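Long-range contacts in acylneuraminate lyase (Mycoplasma synoviae, PDB 4N4P), which belongs to the dihydrodipicolinate synthetase family of TIM-barrel proteins and assembles from four copies of its chain: residues A[8-13]-A[210-215]; A[165-170]-A[189-194]; A[45-50]-A[64-69]. One frame throughout, in Å; residues are numbered along the deposited sequence.

Contact 1 of 3, residues A[8-13]-A[210-215]; sequences KGLFPA and STYNVN
The CD2 methyl of Leu10 stands over the middle of one face of the Tyr212 ring, a CH-pi contact with CD2 3.9 Å from the ring centroid and only 2° off the ring normal. The methyl is centred rather than slipped to a rim: Leu10 CD2 is 4.2 Å both from Tyr212 CG and from Tyr212 CZ, at opposite ends of the ring. The two side chains cross at about a right angle. On Tyr212, chi1 of -46° carries the ring back beside its own backbone N, toward strand 9-12, while the carbonyl O of Phe11 lies near the ring plane at its edge, 4.1 Å from Tyr212 CD2. Pro12 packs at the root of the tyrosine: its CB lies 4.3 Å from Tyr212 CB and 3.7 Å from the backbone N of Asn213. Ala13 CB rests against the turn, 4.0 Å from Ser210 N. Strand 9-12 is the first of the TIM barrel, and segment 210-215 leads from the last strand, 206-209, into helix 212-227, so the contact lies where the barrel closes. Leu10 also meets Ala219, Asn220 and Ile223 of that helix, and Tyr212 meets Tyr241. With a leucine methyl, a proline ring and an alanine methyl set against an aromatic ring and a helix start, the chemistry is mainly dispersion and shape, and it holds the first turn of the helix after the last barrel strand against the first strand.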
ATOM      1  N   LYS A   8     -18.743 -16.558  24.384  1.00  8.87           N
ATOM      2  CA  LYS A   8     -17.514 -17.376  24.341  1.00 10.69           C
ATOM      3  C   LYS A   8     -17.655 -18.473  23.316  1.00  9.84           C
ATOM      4  O   LYS A   8     -18.734 -19.061  23.171  1.00 10.24           O
ATOM      5  CB  LYS A   8     -17.242 -17.977  25.706  1.00 11.25           C
ATOM      6  CG  LYS A   8     -16.817 -16.887  26.700  1.00 15.01           C
ATOM      7  CD  LYS A   8     -16.657 -17.375  28.132  1.00 19.37           C
ATOM      8  CE  LYS A   8     -16.096 -16.236  28.978  1.00 21.08           C
ATOM      9  NZ  LYS A   8     -15.661 -16.755  30.321  1.00 25.52           N
ATOM     10  N   GLY A   9     -16.560 -18.761  22.618  1.00  9.26           N
ATOM     11  CA  GLY A   9     -16.486 -19.937  21.782  1.00  8.60           C
ATOM     12  C   GLY A   9     -16.599 -19.630  20.298  1.00  8.50           C
ATOM     13  O   GLY A   9     -16.188 -18.550  19.827  1.00  8.64           O
ATOM     14  N   LEU A  10     -17.170 -20.582  19.557  1.00  7.59           N
ATOM     15  CA  LEU A  10     -17.186 -20.477  18.100  1.00  7.80           C
ATOM     16  C   LEU A  10     -18.534 -20.047  17.545  1.00  7.74           C
ATOM     17  O   LEU A  10     -19.571 -20.652  17.852  1.00  7.16           O
ATOM     18  CB  LEU A  10     -16.805 -21.803  17.458  1.00  7.68           C
ATOM     19  CG  LEU A  10     -15.405 -22.307  17.768  1.00  8.45           C
ATOM     20  CD1 LEU A  10     -15.233 -23.675  17.058  1.00  7.59           C
ATOM     21  CD2 LEU A  10     -14.342 -21.299  17.284  1.00  8.99           C
ATOM     22  N   PHE A  11     -18.481 -19.027  16.692  1.00  7.07           N
ATOM     23  CA  PHE A  11     -19.644 -18.484  15.980  1.00  7.24           C
ATOM     24  C   PHE A  11     -19.375 -18.533  14.468  1.00  7.34           C
ATOM     25  O   PHE A  11     -18.828 -17.576  13.926  1.00  7.57           O
ATOM     26  CB  PHE A  11     -19.844 -17.024  16.369  1.00  7.26           C
ATOM     27  CG  PHE A  11     -20.384 -16.825  17.763  1.00  8.80           C
ATOM     28  CD1 PHE A  11     -19.643 -17.206  18.873  1.00 10.38           C
ATOM     29  CD2 PHE A  11     -21.634 -16.269  17.949  1.00 10.70           C
ATOM     30  CE1 PHE A  11     -20.146 -17.035  20.167  1.00 11.00           C
ATOM     31  CE2 PHE A  11     -22.153 -16.058  19.243  1.00 11.73           C
ATOM     32  CZ  PHE A  11     -21.429 -16.467  20.339  1.00 12.55           C
ATOM     33  N   PRO A  12     -19.788 -19.608  13.781  1.00  7.54           N
ATOM     34  CA  PRO A  12     -19.700 -19.595  12.320  1.00  7.31           C
ATOM     35  C   PRO A  12     -20.459 -18.396  11.751  1.00  8.02           C
ATOM     36  O   PRO A  12     -21.565 -18.033  12.230  1.00  8.44           O
ATOM     37  CB  PRO A  12     -20.410 -20.899  11.900  1.00  8.30           C
ATOM     38  CG  PRO A  12     -21.274 -21.269  13.126  1.00  8.70           C
ATOM     39  CD  PRO A  12     -20.439 -20.838  14.282  1.00  6.95           C
ATOM     40  N   ALA A  13     -19.858 -17.772  10.752  1.00  7.22           N
ATOM     41  CA  ALA A  13     -20.542 -16.759   9.956  1.00  7.56           C
ATOM     42  C   ALA A  13     -21.376 -17.502   8.917  1.00  8.21           C
ATOM     43  O   ALA A  13     -20.876 -17.945   7.871  1.00  8.45           O
ATOM     44  CB  ALA A  13     -19.538 -15.821   9.301  1.00  6.98           C
ATOM     45  N   SER A 210     -15.966 -17.591   8.917  1.00  7.85           N
ATOM     46  CA  SER A 210     -16.564 -18.385   7.854  1.00  8.55           C
ATOM     47  C   SER A 210     -16.158 -19.855   7.985  1.00  7.89           C
ATOM     48  O   SER A 210     -16.947 -20.754   7.690  1.00  8.00           O
ATOM     49  CB  SER A 210     -16.070 -17.852   6.500  1.00  7.83           C
ATOM     50  OG  SER A 210     -14.647 -17.967   6.394  1.00 10.32           O
ATOM     51  N   THR A 211     -14.916 -20.100   8.395  1.00  6.86           N
ATOM     52  CA  THR A 211     -14.371 -21.472   8.320  1.00  7.79           C
ATOM     53  C   THR A 211     -14.939 -22.402   9.399  1.00  6.85           C
ATOM     54  O   THR A 211     -14.847 -23.625   9.278  1.00  7.61           O
ATOM     55  CB  THR A 211     -12.813 -21.507   8.350  1.00  7.93           C
ATOM     56  OG1 THR A 211     -12.356 -21.093   9.639  1.00 10.69           O
ATOM     57  CG2 THR A 211     -12.221 -20.591   7.271  1.00  8.18           C
ATOM     58  N   TYR A 212     -15.559 -21.834  10.430  1.00  7.10           N
ATOM     59  CA  TYR A 212     -16.131 -22.657  11.502  1.00  7.24           C
ATOM     60  C   TYR A 212     -17.452 -23.276  11.069  1.00  7.95           C
ATOM     61  O   TYR A 212     -17.987 -24.123  11.779  1.00  7.82           O
ATOM     62  CB  TYR A 212     -16.335 -21.862  12.810  1.00  7.68           C
ATOM     63  CG  TYR A 212     -15.131 -21.018  13.182  1.00  7.95           C
ATOM     64  CD1 TYR A 212     -13.840 -21.579  13.190  1.00  9.22           C
ATOM     65  CD2 TYR A 212     -15.276 -19.665  13.508  1.00  7.27           C
ATOM     66  CE1 TYR A 212     -12.705 -20.802  13.519  1.00  9.06           C
ATOM     67  CE2 TYR A 212     -14.153 -18.874  13.834  1.00  8.56           C
ATOM     68  CZ  TYR A 212     -12.874 -19.454  13.822  1.00  9.30           C
ATOM     69  OH  TYR A 212     -11.771 -18.685  14.136  1.00  8.15           O
ATOM     70  N   ASN A 213     -17.977 -22.856   9.914  1.00  7.58           N
ATOM     71  CA  ASN A 213     -19.177 -23.492   9.356  1.00  8.39           C
ATOM     72  C   ASN A 213     -19.013 -25.008   9.202  1.00  8.48           C
ATOM     73  O   ASN A 213     -19.982 -25.753   9.359  1.00  8.47           O
ATOM     74  CB  ASN A 213     -19.568 -22.900   7.984  1.00  8.77           C
ATOM     75  CG  ASN A 213     -20.349 -21.589   8.085  1.00 10.14           C
ATOM     76  OD1 ASN A 213     -19.811 -20.485   7.827  1.00 14.48           O
ATOM     77  ND2 ASN A 213     -21.625 -21.699   8.400  1.00  9.49           N
ATOM     78  N   VAL A 214     -17.809 -25.473   8.855  1.00  7.69           N
ATOM     79  CA  VAL A 214     -17.629 -26.894   8.569  1.00  7.36           C
ATOM     80  C   VAL A 214     -16.444 -27.516   9.332  1.00  8.12           C
ATOM     81  O   VAL A 214     -16.251 -28.737   9.297  1.00  8.76           O
ATOM     82  CB  VAL A 214     -17.521 -27.187   7.027  1.00  7.14           C
ATOM     83  CG1 VAL A 214     -18.779 -26.691   6.308  1.00  8.26           C
ATOM     84  CG2 VAL A 214     -16.249 -26.530   6.426  1.00  6.40           C
ATOM     85  N   ASN A 215     -15.681 -26.690  10.043  1.00  7.96           N
ATOM     86  CA  ASN A 215     -14.567 -27.204  10.824  1.00  7.46           C
ATOM     87  C   ASN A 215     -14.508 -26.676  12.243  1.00  8.51           C
ATOM     88  O   ASN A 215     -13.416 -26.369  12.763  1.00  7.55           O
ATOM     89  CB  ASN A 215     -13.221 -27.009  10.119  1.00  7.90           C
ATOM     90  CG  ASN A 215     -12.169 -27.963  10.626  1.00  8.25           C
ATOM     91  OD1 ASN A 215     -12.470 -28.860  11.439  1.00  9.01           O
ATOM     92  ND2 ASN A 215     -10.931 -27.806  10.147  1.00  9.83           N
TER

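Contact 2 of 3, residues A[165-170]-A[189-194]; sequences GSKYGA and MFAWDE
Ser166 O receives the backbone N-H of Met189 (N to O 3.0 Å) in the carbonyl plane, the first of three main-chain bonds that join strands 163-168 and 187-190 side by side and parallel. Lys167, paired with Met189, sends its side chain to the barrel interior. With CG anti to the backbone N the chain runs extended until chi4 of -82° bends its end, and it passes alongside Ala191, Lys167 CE lying 3.9 Å from Ala191 CB; NZ bonds Tyr139 OH. Lys167 CA-H makes a bent, longer contact to Met189 O. That same oxygen takes the N-H of Tyr168, with N to O 2.9 Å and an N-H...O angle of 167°. Tyr168 O then accepts the N-H of Ala191, N to O 2.8 Å, but here the donor is tilted 33° from the carbonyl plane, where the strand ladder gives way to loop. The Tyr168 ring projects on the face opposite Lys167, next to Phe190 (Tyr168 CD1 to Phe190 CE1 4.4 Å), and both rings meet Phe176 of helix 173-182, the helix that links the two strands; Tyr168 OH bonds Asp172 O. At Gly169 the CA touches Ala191 CB at 3.9 Å. Ala170 O approaches Trp192 CE3 obliquely, also at 3.9 Å. Trp192 NE1 is tied to Glu194 OE1 (2.9 Å), and both residues pack on Phe174 of the second subunit. Backbone bonds within the sheet thus fix the register of this beta-alpha-beta unit, while its two faces differ: aromatic rings toward helix 173-182, and toward the interior the aliphatic lysine chain with its amine held by a tyrosine hydroxyl.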
ATOM      1  N   GLY A 165     -18.920  -3.677  22.238  1.00 10.30           N
ATOM      2  CA  GLY A 165     -17.592  -4.088  21.749  1.00 10.16           C
ATOM      3  C   GLY A 165     -17.547  -4.090  20.228  1.00 10.47           C
ATOM      4  O   GLY A 165     -18.281  -3.363  19.584  1.00 10.83           O
ATOM      5  N   SER A 166     -16.698  -4.933  19.661  1.00 10.76           N
ATOM      6  CA  SER A 166     -16.452  -4.862  18.241  1.00 10.74           C
ATOM      7  C   SER A 166     -16.175  -6.251  17.721  1.00 11.21           C
ATOM      8  O   SER A 166     -15.643  -7.090  18.465  1.00 10.40           O
ATOM      9  CB  SER A 166     -15.224  -3.955  18.016  1.00 11.33           C
ATOM     10  OG  SER A 166     -14.682  -4.082  16.698  1.00 12.54           O
ATOM     11  N   LYS A 167     -16.527  -6.479  16.450  1.00 10.74           N
ATOM     12  CA  LYS A 167     -16.078  -7.634  15.706  1.00 11.06           C
ATOM     13  C   LYS A 167     -14.762  -7.215  15.046  1.00 11.64           C
ATOM     14  O   LYS A 167     -14.748  -6.294  14.214  1.00 12.48           O
ATOM     15  CB  LYS A 167     -17.128  -8.032  14.669  1.00 11.70           C
ATOM     16  CG  LYS A 167     -16.709  -9.197  13.802  1.00 11.02           C
ATOM     17  CD  LYS A 167     -17.925  -9.708  13.061  1.00 14.12           C
ATOM     18  CE  LYS A 167     -17.558 -10.786  12.088  1.00 13.74           C
ATOM     19  NZ  LYS A 167     -17.066 -10.174  10.840  1.00 14.08           N
ATOM     20  N   TYR A 168     -13.664  -7.855  15.464  1.00 10.64           N
ATOM     21  CA  TYR A 168     -12.331  -7.500  15.034  1.00 10.59           C
ATOM     22  C   TYR A 168     -11.849  -8.455  13.924  1.00 11.47           C
ATOM     23  O   TYR A 168     -11.486  -9.588  14.193  1.00 11.56           O
ATOM     24  CB  TYR A 168     -11.341  -7.512  16.238  1.00 10.84           C
ATOM     25  CG  TYR A 168     -10.030  -6.901  15.817  1.00  9.77           C
ATOM     26  CD1 TYR A 168      -9.041  -7.673  15.199  1.00  9.77           C
ATOM     27  CD2 TYR A 168      -9.809  -5.530  15.961  1.00 10.68           C
ATOM     28  CE1 TYR A 168      -7.846  -7.089  14.751  1.00 11.29           C
ATOM     29  CE2 TYR A 168      -8.634  -4.947  15.523  1.00 11.36           C
ATOM     30  CZ  TYR A 168      -7.665  -5.719  14.916  1.00 12.03           C
ATOM     31  OH  TYR A 168      -6.500  -5.116  14.475  1.00 11.97           O
ATOM     32  N   GLY A 169     -11.866  -7.987  12.680  1.00 12.26           N
ATOM     33  CA  GLY A 169     -11.500  -8.848  11.553  1.00 14.79           C
ATOM     34  C   GLY A 169     -10.186  -8.511  10.859  1.00 16.07           C
ATOM     35  O   GLY A 169      -9.832  -9.149   9.849  1.00 18.62           O
ATOM     36  N   ALA A 170      -9.433  -7.554  11.374  1.00 15.01           N
ATOM     37  CA  ALA A 170      -8.197  -7.175  10.695  1.00 14.78           C
ATOM     38  C   ALA A 170      -7.042  -8.159  10.923  1.00 15.05           C
ATOM     39  O   ALA A 170      -7.042  -8.936  11.883  1.00 15.35           O
ATOM     40  CB  ALA A 170      -7.780  -5.752  11.079  1.00 14.94           C
ATOM     41  N   MET A 189     -14.977  -9.767  19.582  1.00  7.72           N
ATOM     42  CA  MET A 189     -15.157 -11.040  18.924  1.00  7.91           C
ATOM     43  C   MET A 189     -14.077 -11.148  17.831  1.00  8.55           C
ATOM     44  O   MET A 189     -13.990 -10.281  16.958  1.00  9.25           O
ATOM     45  CB  MET A 189     -16.586 -11.148  18.376  1.00  7.92           C
ATOM     46  CG  MET A 189     -17.664 -11.144  19.496  1.00  8.72           C
ATOM     47  SD  MET A 189     -17.552 -12.559  20.615  1.00 11.30           S
ATOM     48  CE  MET A 189     -18.264 -13.884  19.640  1.00 11.28           C
ATOM     49  N   PHE A 190     -13.220 -12.162  17.920  1.00  8.38           N
ATOM     50  CA  PHE A 190     -12.045 -12.240  17.040  1.00  8.42           C
ATOM     51  C   PHE A 190     -12.423 -12.935  15.709  1.00  8.87           C
ATOM     52  O   PHE A 190     -12.898 -14.066  15.708  1.00  9.40           O
ATOM     53  CB  PHE A 190     -10.913 -12.965  17.761  1.00  8.29           C
ATOM     54  CG  PHE A 190      -9.591 -12.835  17.082  1.00  8.50           C
ATOM     55  CD1 PHE A 190      -8.808 -11.693  17.268  1.00 10.33           C
ATOM     56  CD2 PHE A 190      -9.135 -13.838  16.232  1.00  8.71           C
ATOM     57  CE1 PHE A 190      -7.581 -11.559  16.616  1.00 11.44           C
ATOM     58  CE2 PHE A 190      -7.896 -13.731  15.591  1.00  8.27           C
ATOM     59  CZ  PHE A 190      -7.120 -12.596  15.774  1.00  8.04           C
ATOM     60  N   ALA A 191     -12.218 -12.246  14.589  1.00  8.91           N
ATOM     61  CA  ALA A 191     -12.769 -12.694  13.314  1.00  9.72           C
ATOM     62  C   ALA A 191     -11.693 -12.957  12.260  1.00  9.51           C
ATOM     63  O   ALA A 191     -11.943 -12.846  11.063  1.00 12.79           O
ATOM     64  CB  ALA A 191     -13.829 -11.719  12.799  1.00  9.42           C
ATOM     65  N   TRP A 192     -10.504 -13.344  12.690  1.00  8.80           N
ATOM     66  CA  TRP A 192      -9.480 -13.757  11.728  1.00  9.17           C
ATOM     67  C   TRP A 192      -9.101 -15.216  12.002  1.00  8.04           C
ATOM     68  O   TRP A 192      -8.292 -15.510  12.869  1.00  7.47           O
ATOM     69  CB  TRP A 192      -8.274 -12.804  11.730  1.00  9.68           C
ATOM     70  CG  TRP A 192      -7.198 -13.193  10.706  1.00 11.69           C
ATOM     71  CD1 TRP A 192      -7.375 -13.884   9.543  1.00 13.66           C
ATOM     72  CD2 TRP A 192      -5.800 -12.896  10.787  1.00 13.00           C
ATOM     73  NE1 TRP A 192      -6.154 -14.039   8.879  1.00 12.76           N
ATOM     74  CE2 TRP A 192      -5.181 -13.428   9.618  1.00 11.69           C
ATOM     75  CE3 TRP A 192      -5.011 -12.217  11.718  1.00 13.00           C
ATOM     76  CZ2 TRP A 192      -3.815 -13.304   9.375  1.00 14.81           C
ATOM     77  CZ3 TRP A 192      -3.644 -12.107  11.478  1.00 14.52           C
ATOM     78  CH2 TRP A 192      -3.065 -12.651  10.319  1.00 13.81           C
ATOM     79  N   ASP A 193      -9.762 -16.119  11.264  1.00  8.35           N
ATOM     80  CA  ASP A 193      -9.727 -17.547  11.535  1.00  8.32           C
ATOM     81  C   ASP A 193      -8.296 -18.084  11.567  1.00  8.14           C
ATOM     82  O   ASP A 193      -7.952 -18.946  12.397  1.00  8.17           O
ATOM     83  CB  ASP A 193     -10.510 -18.322  10.446  1.00  8.76           C
ATOM     84  CG  ASP A 193     -11.943 -17.805  10.247  1.00 10.80           C
ATOM     85  OD1 ASP A 193     -12.152 -16.590  10.358  1.00 15.19           O
ATOM     86  OD2 ASP A 193     -12.849 -18.619   9.956  1.00 10.21           O
ATOM     87  N   GLU A 194      -7.466 -17.584  10.655  1.00  8.19           N
ATOM     88  CA  GLU A 194      -6.084 -18.078  10.571  1.00  9.02           C
ATOM     89  C   GLU A 194      -5.192 -17.670  11.756  1.00  8.75           C
ATOM     90  O   GLU A 194      -4.029 -18.061  11.842  1.00  9.13           O
ATOM     91  CB  GLU A 194      -5.458 -17.604   9.268  1.00 10.30           C
ATOM     92  CG  GLU A 194      -6.178 -18.146   8.051  1.00 13.42           C
ATOM     93  CD  GLU A 194      -5.907 -17.323   6.786  1.00 21.17           C
ATOM     94  OE1 GLU A 194      -5.634 -16.094   6.890  1.00 23.07           O
ATOM     95  OE2 GLU A 194      -5.954 -17.923   5.684  1.00 23.96           O
TER

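Contact 3 of 3, residues A[45-50]-A[64-69]; sequences IYITGS and EVMKLV
Ile47 meets the helix with both of its branches because chi1 of 72° puts CG1 between the backbone N and the carbonyl carbon, the crowded position, and leaves CG2 beside the N. Chi2 of 159° then extends the longer branch outward. This is the packing of a barrel strand on its following helix in a TIM barrel, within the beta-alpha-beta unit of strand 44-47, helix 59-73 and strand 78-82: helix 64-69 runs back nearly antiparallel to strand 45-47, at 161°, with the two axes 10.6 Å apart at closest approach. Ile47 CD1 ends against the start of the Met66 side chain, 3.8 Å from Met66 CG and 3.9 Å from Met66 CA, the two side chains crossing at about a right angle. The shorter branch turns to the next helical turn, where Ile47 CG2 lies 4.0 Å from both CG1 and CG2 of Val69 and the side chains slide past each other in opposite directions. Ile47 is therefore held chiefly by Met66 and Val69, with Val65 farther off, Ile47 CD1 to Val65 CG1 being 4.5 Å. Beyond Ile47, Met66 continues to Leu94 and Ala98 of helix 88-100, and Val69 to Val29 of helix 26-39, which seats the helix between its neighbours on the outside of the barrel. Just past the strand, Thr48 separates its two branches: OG1 bonds Gln82 O of strand 78-82, while Thr48 CG2 reaches tip to tip toward Val65, 3.9 Å from Val65 CG1.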
ATOM      1  N   ILE A  45     -24.208 -18.465  16.435  1.00  7.68           N
ATOM      2  CA  ILE A  45     -24.237 -18.290  14.978  1.00  7.55           C
ATOM      3  C   ILE A  45     -24.281 -16.809  14.675  1.00  8.08           C
ATOM      4  O   ILE A  45     -25.027 -16.054  15.326  1.00  9.15           O
ATOM      5  CB  ILE A  45     -25.479 -18.984  14.326  1.00  6.80           C
ATOM      6  CG1 ILE A  45     -25.497 -20.461  14.685  1.00  7.15           C
ATOM      7  CG2 ILE A  45     -25.437 -18.856  12.790  1.00  7.42           C
ATOM      8  CD1 ILE A  45     -26.842 -21.160  14.396  1.00  9.06           C
ATOM      9  N   TYR A  46     -23.493 -16.386  13.683  1.00  8.07           N
ATOM     10  CA  TYR A  46     -23.423 -15.009  13.247  1.00  7.88           C
ATOM     11  C   TYR A  46     -24.040 -14.968  11.855  1.00  8.54           C
ATOM     12  O   TYR A  46     -23.503 -15.576  10.927  1.00  7.62           O
ATOM     13  CB  TYR A  46     -21.951 -14.579  13.168  1.00  7.04           C
ATOM     14  CG  TYR A  46     -21.706 -13.148  12.738  1.00  8.61           C
ATOM     15  CD1 TYR A  46     -21.864 -12.104  13.637  1.00  8.32           C
ATOM     16  CD2 TYR A  46     -21.271 -12.843  11.436  1.00  6.83           C
ATOM     17  CE1 TYR A  46     -21.615 -10.787  13.269  1.00 10.49           C
ATOM     18  CE2 TYR A  46     -21.022 -11.522  11.053  1.00 11.22           C
ATOM     19  CZ  TYR A  46     -21.207 -10.497  11.978  1.00 10.51           C
ATOM     20  OH  TYR A  46     -20.974  -9.181  11.674  1.00 11.08           O
ATOM     21  N   ILE A  47     -25.184 -14.295  11.723  1.00  9.05           N
ATOM     22  CA  ILE A  47     -25.941 -14.366  10.479  1.00  9.82           C
ATOM     23  C   ILE A  47     -25.873 -13.103   9.659  1.00  9.29           C
ATOM     24  O   ILE A  47     -25.592 -12.020  10.178  1.00  9.96           O
ATOM     25  CB  ILE A  47     -27.411 -14.788  10.699  1.00 10.05           C
ATOM     26  CG1 ILE A  47     -28.192 -13.640  11.359  1.00 11.35           C
ATOM     27  CG2 ILE A  47     -27.447 -16.113  11.480  1.00 10.64           C
ATOM     28  CD1 ILE A  47     -29.725 -13.749  11.165  1.00 11.97           C
ATOM     29  N   THR A  48     -26.177 -13.261   8.368  1.00  9.61           N
ATOM     30  CA  THR A  48     -26.239 -12.184   7.379  1.00 10.30           C
ATOM     31  C   THR A  48     -25.043 -11.230   7.370  1.00  9.95           C
ATOM     32  O   THR A  48     -25.195 -10.023   7.201  1.00  9.37           O
ATOM     33  CB  THR A  48     -27.620 -11.408   7.391  1.00 10.37           C
ATOM     34  OG1 THR A  48     -27.888 -10.875   8.703  1.00  9.21           O
ATOM     35  CG2 THR A  48     -28.741 -12.372   6.994  1.00 10.78           C
ATOM     36  N   GLY A  49     -23.852 -11.799   7.518  1.00 10.29           N
ATOM     37  CA  GLY A  49     -22.629 -11.024   7.384  1.00  9.94           C
ATOM     38  C   GLY A  49     -22.130 -11.258   5.959  1.00 10.43           C
ATOM     39  O   GLY A  49     -22.870 -11.789   5.126  1.00  9.22           O
ATOM     40  N   SER A  50     -20.884 -10.851   5.684  1.00 10.34           N
ATOM     41  CA  SER A  50     -20.281 -11.061   4.346  1.00 10.97           C
ATOM     42  C   SER A  50     -20.410 -12.513   3.871  1.00  9.65           C
ATOM     43  O   SER A  50     -20.727 -12.767   2.708  1.00  9.60           O
ATOM     44  CB  SER A  50     -18.801 -10.661   4.366  1.00 11.19           C
ATOM     45  OG  SER A  50     -18.717  -9.301   4.742  1.00 18.04           O
ATOM     46  N   GLU A  64     -36.576 -12.317   6.488  1.00 12.29           N
ATOM     47  CA  GLU A  64     -36.968 -13.709   6.448  1.00 12.96           C
ATOM     48  C   GLU A  64     -35.860 -14.581   7.029  1.00 12.14           C
ATOM     49  O   GLU A  64     -36.134 -15.475   7.812  1.00 11.08           O
ATOM     50  CB  GLU A  64     -37.345 -14.156   5.013  1.00 13.23           C
ATOM     51  CG  GLU A  64     -37.937 -15.549   4.889  1.00 18.09           C
ATOM     52  CD  GLU A  64     -39.253 -15.785   5.649  1.00 23.71           C
ATOM     53  OE1 GLU A  64     -39.997 -14.827   5.979  1.00 26.57           O
ATOM     54  OE2 GLU A  64     -39.527 -16.966   5.931  1.00 25.39           O
ATOM     55  N   VAL A  65     -34.611 -14.319   6.644  1.00 11.68           N
ATOM     56  CA  VAL A  65     -33.492 -15.117   7.196  1.00 11.88           C
ATOM     57  C   VAL A  65     -33.433 -14.988   8.714  1.00 11.35           C
ATOM     58  O   VAL A  65     -33.246 -15.984   9.425  1.00 11.27           O
ATOM     59  CB  VAL A  65     -32.126 -14.753   6.559  1.00 11.49           C
ATOM     60  CG1 VAL A  65     -30.973 -15.504   7.249  1.00 10.57           C
ATOM     61  CG2 VAL A  65     -32.160 -15.137   5.070  1.00 10.43           C
ATOM     62  N   MET A  66     -33.605 -13.769   9.200  1.00 11.60           N
ATOM     63  CA  MET A  66     -33.551 -13.520  10.646  1.00 11.42           C
ATOM     64  C   MET A  66     -34.645 -14.305  11.373  1.00 12.10           C
ATOM     65  O   MET A  66     -34.411 -14.877  12.459  1.00 11.28           O
ATOM     66  CB  MET A  66     -33.683 -12.042  10.929  1.00 11.93           C
ATOM     67  CG  MET A  66     -32.464 -11.227  10.491  1.00 11.09           C
ATOM     68  SD  MET A  66     -32.670  -9.458  10.563  1.00 13.93           S
ATOM     69  CE  MET A  66     -32.710  -9.161  12.341  1.00 11.49           C
ATOM     70  N   LYS A  67     -35.848 -14.313  10.790  1.00 11.26           N
ATOM     71  CA  LYS A  67     -36.970 -15.064  11.380  1.00 12.19           C
ATOM     72  C   LYS A  67     -36.714 -16.552  11.376  1.00 11.75           C
ATOM     73  O   LYS A  67     -36.903 -17.225  12.392  1.00 11.92           O
ATOM     74  CB  LYS A  67     -38.284 -14.759  10.636  1.00 12.17           C
ATOM     75  CG  LYS A  67     -38.714 -13.361  10.820  1.00 16.04           C
ATOM     76  CD  LYS A  67     -39.642 -12.891   9.717  1.00 22.09           C
ATOM     77  CE  LYS A  67     -40.183 -11.525  10.045  1.00 25.61           C
ATOM     78  NZ  LYS A  67     -40.879 -11.547  11.377  1.00 28.01           N
ATOM     79  N   LEU A  68     -36.262 -17.067  10.238  1.00 11.19           N
ATOM     80  CA  LEU A  68     -36.071 -18.496  10.064  1.00 12.14           C
ATOM     81  C   LEU A  68     -34.979 -19.018  10.978  1.00 11.21           C
ATOM     82  O   LEU A  68     -35.095 -20.121  11.511  1.00 10.71           O
ATOM     83  CB  LEU A  68     -35.732 -18.830   8.615  1.00 12.48           C
ATOM     84  CG  LEU A  68     -36.796 -18.610   7.538  1.00 14.81           C
ATOM     85  CD1 LEU A  68     -36.143 -18.728   6.156  1.00 15.24           C
ATOM     86  CD2 LEU A  68     -37.990 -19.567   7.674  1.00 17.48           C
ATOM     87  N   VAL A  69     -33.932 -18.217  11.169  1.00 10.64           N
ATOM     88  CA  VAL A  69     -32.837 -18.634  12.042  1.00  9.99           C
ATOM     89  C   VAL A  69     -33.287 -18.696  13.502  1.00 10.81           C
ATOM     90  O   VAL A  69     -33.008 -19.678  14.221  1.00  9.80           O
ATOM     91  CB  VAL A  69     -31.596 -17.708  11.898  1.00 10.22           C
ATOM     92  CG1 VAL A  69     -30.606 -17.944  13.030  1.00  9.41           C
ATOM     93  CG2 VAL A  69     -30.912 -17.961  10.541  1.00  9.20           C
TER

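How the contacts relate
All three contacts hang on the one parallel sheet of the TIM barrel. Along the chain contact 3 closes first and contact 2 follows; both fall within the span bridged by contact 1, which brings the first strand to the start of the helix after the last. Centres of contacts 1 and 2 are about 12 Å apart, of 1 and 3 about 14 Å, and of 2 and 3 about 18 Å. Thr211 OG1 probably bonds Asp193 OD2, linking contacts 1 and 2, and Pro12 O probably takes the N-H of Tyr46, linking contacts 1 and 3. Lys167 CD packs on Tyr46 OH. Strand 9-12, bonded to both 206-209 and 44-47, closes the barrel.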